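Long-range contact in succinate-semialdehyde dehydrogenase (Synechococcus sp., PDB 4ITA), which oxidises succinic semialdehyde to succinate, probably with NADP+ as electron acceptor, as a member of the aldehyde dehydrogenase family: residues A[203-208]-A[226-231]. Numbering follows the deposited sequence.
Sequences AATLTG and PTLLEL. With NDP (NADPH dihydro-nicotinamide-adenine-dinucleotide phosphate), chain C; EDO (1,2-ethanediol), chain K.
Leu206 bonds to strand 227-230 through both its N-H and its C=O: N to Leu228 O (3.0 Å) and O from Glu230 N (2.9 Å). These bonds set a parallel register that Gly208 N extends to Glu230 O. On one face, Leu206 CB meets Leu229 CD2 at 3.9 Å, while the Leu206 and Leu231 side chains cross at about a right angle, CD2 to CD2. On the other, Thr207 and Glu230 run side by side, Thr207 OG1 lying 3.5 Å from Glu230 CB. Glu230 is bent at chi2 (-87°), and its OE1 accepts a hydrogen bond from N7N of the NADPH carboxamide (3.1 Å); the same N7N donates to Leu231 O (3.0 Å). With an alanine here instead of Glu230, N7N would probably lose one of these two bonds, and the carboxamide be freer to turn. The contact is looser toward partly exposed Pro226 and Thr227: Ala204 N still bonds to Pro226 O, but Leu228 N to Ala204 O is weak, and a 1,2-ethanediol bonds weakly to Thr227 O. In this Rossmann-type beta-alpha-beta unit, helix 210-222 packs on Ala204, Leu206, Thr227 and Leu229, strand 115-129 pairs in parallel with strand 201-207, and same-chain Tyr435 hydrogen-bonds through its backbone to Leu229.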
loop_
_atom_site.group_PDB
_atom_site.type_symbol
_atom_site.label_atom_id
_atom_site.label_comp_id
_atom_site.label_asym_id
_atom_site.label_seq_id
_atom_site.Cartn_x
_atom_site.Cartn_y
_atom_site.Cartn_z
ATOM N N ALA A 203 -1.286 10.754 3.381
ATOM C CA ALA A 203 -0.762 9.777 2.444
ATOM C C ALA A 203 0.212 10.471 1.517
ATOM O O ALA A 203 0.184 11.691 1.384
ATOM C CB ALA A 203 -1.896 9.164 1.646
ATOM N N ALA A 204 1.072 9.697 0.873
ATOM C CA ALA A 204 2.035 10.277 -0.057
ATOM C C ALA A 204 2.303 9.359 -1.233
ATOM O O ALA A 204 2.362 8.135 -1.093
ATOM C CB ALA A 204 3.327 10.617 0.653
ATOM N N THR A 205 2.469 9.966 -2.399
ATOM C CA THR A 205 2.781 9.245 -3.617
ATOM C C THR A 205 4.000 9.890 -4.274
ATOM O O THR A 205 4.159 11.121 -4.261
ATOM C CB THR A 205 1.553 9.208 -4.557
ATOM O OG1 THR A 205 1.805 8.325 -5.652
ATOM C CG2 THR A 205 1.189 10.588 -5.073
ATOM N N LEU A 206 4.889 9.062 -4.811
ATOM C CA LEU A 206 6.065 9.584 -5.493
ATOM C C LEU A 206 6.312 8.837 -6.784
ATOM O O LEU A 206 6.263 7.602 -6.823
ATOM C CB LEU A 206 7.308 9.506 -4.596
ATOM C CG LEU A 206 8.613 10.076 -5.164
ATOM C CD1 LEU A 206 9.473 10.697 -4.066
ATOM C CD2 LEU A 206 9.445 9.008 -5.899
ATOM N N THR A 207 6.573 9.604 -7.837
ATOM C CA THR A 207 7.097 9.088 -9.091
ATOM C C THR A 207 8.487 9.691 -9.254
ATOM O O THR A 207 8.664 10.908 -9.151
ATOM C CB THR A 207 6.180 9.473 -10.263
ATOM O OG1 THR A 207 4.883 8.904 -10.041
ATOM C CG2 THR A 207 6.743 8.957 -11.582
ATOM N N GLY A 208 9.488 8.847 -9.464
ATOM C CA GLY A 208 10.859 9.321 -9.456
ATOM C C GLY A 208 11.874 8.208 -9.335
ATOM O O GLY A 208 11.583 7.054 -9.639
ATOM N N PRO A 226 0.221 5.599 4.328
ATOM C CA PRO A 226 0.358 4.776 3.126
ATOM C C PRO A 226 1.037 5.518 1.989
ATOM O O PRO A 226 0.952 6.753 1.890
ATOM C CB PRO A 226 -1.094 4.451 2.756
ATOM C CG PRO A 226 -1.884 5.605 3.310
ATOM C CD PRO A 226 -1.175 6.002 4.580
ATOM N N THR A 227 1.712 4.748 1.138
ATOM C CA THR A 227 2.411 5.298 -0.014
ATOM C C THR A 227 2.167 4.496 -1.276
ATOM O O THR A 227 1.675 3.364 -1.237
ATOM C CB THR A 227 3.932 5.365 0.207
ATOM O OG1 THR A 227 4.429 4.065 0.542
ATOM C CG2 THR A 227 4.271 6.337 1.317
ATOM N N LEU A 228 2.531 5.106 -2.398
ATOM C CA LEU A 228 2.555 4.460 -3.696
ATOM C C LEU A 228 3.837 4.967 -4.336
ATOM O O LEU A 228 4.090 6.177 -4.324
ATOM C CB LEU A 228 1.326 4.874 -4.514
ATOM C CG LEU A 228 1.114 4.156 -5.858
ATOM C CD1 LEU A 228 -0.351 4.161 -6.260
ATOM C CD2 LEU A 228 1.931 4.783 -6.962
ATOM N N LEU A 229 4.660 4.057 -4.855
ATOM C CA LEU A 229 5.919 4.425 -5.501
ATOM C C LEU A 229 5.959 3.939 -6.938
ATOM O O LEU A 229 5.805 2.747 -7.201
ATOM C CB LEU A 229 7.118 3.845 -4.745
ATOM C CG LEU A 229 7.366 4.318 -3.315
ATOM C CD1 LEU A 229 8.663 3.712 -2.802
ATOM C CD2 LEU A 229 7.447 5.833 -3.246
ATOM N N GLU A 230 6.170 4.876 -7.855
ATOM C CA GLU A 230 6.335 4.598 -9.272
ATOM C C GLU A 230 7.765 4.983 -9.627
ATOM O O GLU A 230 8.070 6.158 -9.818
ATOM C CB GLU A 230 5.334 5.426 -10.086
ATOM C CG GLU A 230 3.854 5.073 -9.859
ATOM C CD GLU A 230 3.352 3.939 -10.743
ATOM O OE1 GLU A 230 4.125 3.428 -11.580
ATOM O OE2 GLU A 230 2.165 3.561 -10.599
ATOM N N LEU A 231 8.653 3.999 -9.694
ATOM C CA LEU A 231 10.067 4.293 -9.881
ATOM C C LEU A 231 10.550 3.881 -11.268
ATOM O O LEU A 231 9.738 3.617 -12.160
ATOM C CB LEU A 231 10.916 3.675 -8.761
ATOM C CG LEU A 231 10.375 3.946 -7.349
ATOM C CD1 LEU A 231 11.257 3.261 -6.319
ATOM C CD2 LEU A 231 10.237 5.459 -7.034
HETATM P PA NDP C . 14.466 12.268 -8.914
HETATM O O1A NDP C . 14.086 11.122 -8.022
HETATM O O2A NDP C . 15.821 12.905 -8.778
HETATM O O5B NDP C . 13.380 13.429 -8.731
HETATM C C5B NDP C . 11.971 13.170 -8.772
HETATM C C4B NDP C . 11.232 14.040 -7.760
HETATM O O4B NDP C . 11.638 13.662 -6.442
HETATM C C3B NDP C . 11.565 15.523 -7.872
HETATM O O3B NDP C . 10.419 16.283 -7.465
HETATM C C2B NDP C . 12.671 15.697 -6.850
HETATM O O2B NDP C . 12.790 17.025 -6.358
HETATM C C1B NDP C . 12.146 14.809 -5.756
HETATM N N9A NDP C . 13.159 14.303 -4.818
HETATM C C8A NDP C . 14.421 13.910 -5.077
HETATM N N7A NDP C . 15.016 13.472 -3.942
HETATM C C5A NDP C . 14.113 13.565 -2.952
HETATM C C6A NDP C . 14.067 13.278 -1.510
HETATM N N6A NDP C . 15.151 12.774 -0.888
HETATM N N1A NDP C . 12.916 13.535 -0.860
HETATM C C2A NDP C . 11.831 14.030 -1.471
HETATM N N3A NDP C . 11.799 14.322 -2.779
HETATM C C4A NDP C . 12.892 14.109 -3.539
HETATM O O3 NDP C . 14.188 11.693 -10.409
HETATM P PN NDP C . 14.892 11.942 -11.852
HETATM O O1N NDP C . 16.399 12.001 -11.736
HETATM O O2N NDP C . 14.132 13.047 -12.532
HETATM O O5D NDP C . 14.529 10.561 -12.596
HETATM C C5D NDP C . 13.179 10.240 -12.902
HETATM C C4D NDP C . 12.874 8.825 -12.442
HETATM O O4D NDP C . 11.453 8.635 -12.370
HETATM C C3D NDP C . 13.389 7.767 -13.397
HETATM O O3D NDP C . 13.971 6.683 -12.664
HETATM C C2D NDP C . 12.119 7.369 -14.123
HETATM O O2D NDP C . 12.253 6.068 -14.696
HETATM C C1D NDP C . 11.099 7.402 -13.003
HETATM N N1N NDP C . 9.740 7.447 -13.559
HETATM C C2N NDP C . 8.785 6.631 -13.083
HETATM C C3N NDP C . 7.676 6.324 -13.870
HETATM C C7N NDP C . 6.574 5.443 -13.361
HETATM O O7N NDP C . 5.412 5.801 -13.539
HETATM N N7N NDP C . 6.871 4.303 -12.742
HETATM C C4N NDP C . 7.549 6.862 -15.275
HETATM C C5N NDP C . 8.366 8.061 -15.418
HETATM C C6N NDP C . 9.430 8.304 -14.554
HETATM P P2B NDP C . 13.936 18.020 -6.884
HETATM O O1X NDP C . 13.671 19.257 -6.077
HETATM O O2X NDP C . 15.260 17.372 -6.552
HETATM O O3X NDP C . 13.736 18.234 -8.354
HETATM C C1 EDO K . 3.178 0.447 1.355
HETATM O O1 EDO K . 2.301 -0.375 0.570
HETATM C C2 EDO K . 2.433 1.678 1.883
HETATM O O2 EDO K . 1.056 1.648 1.480
#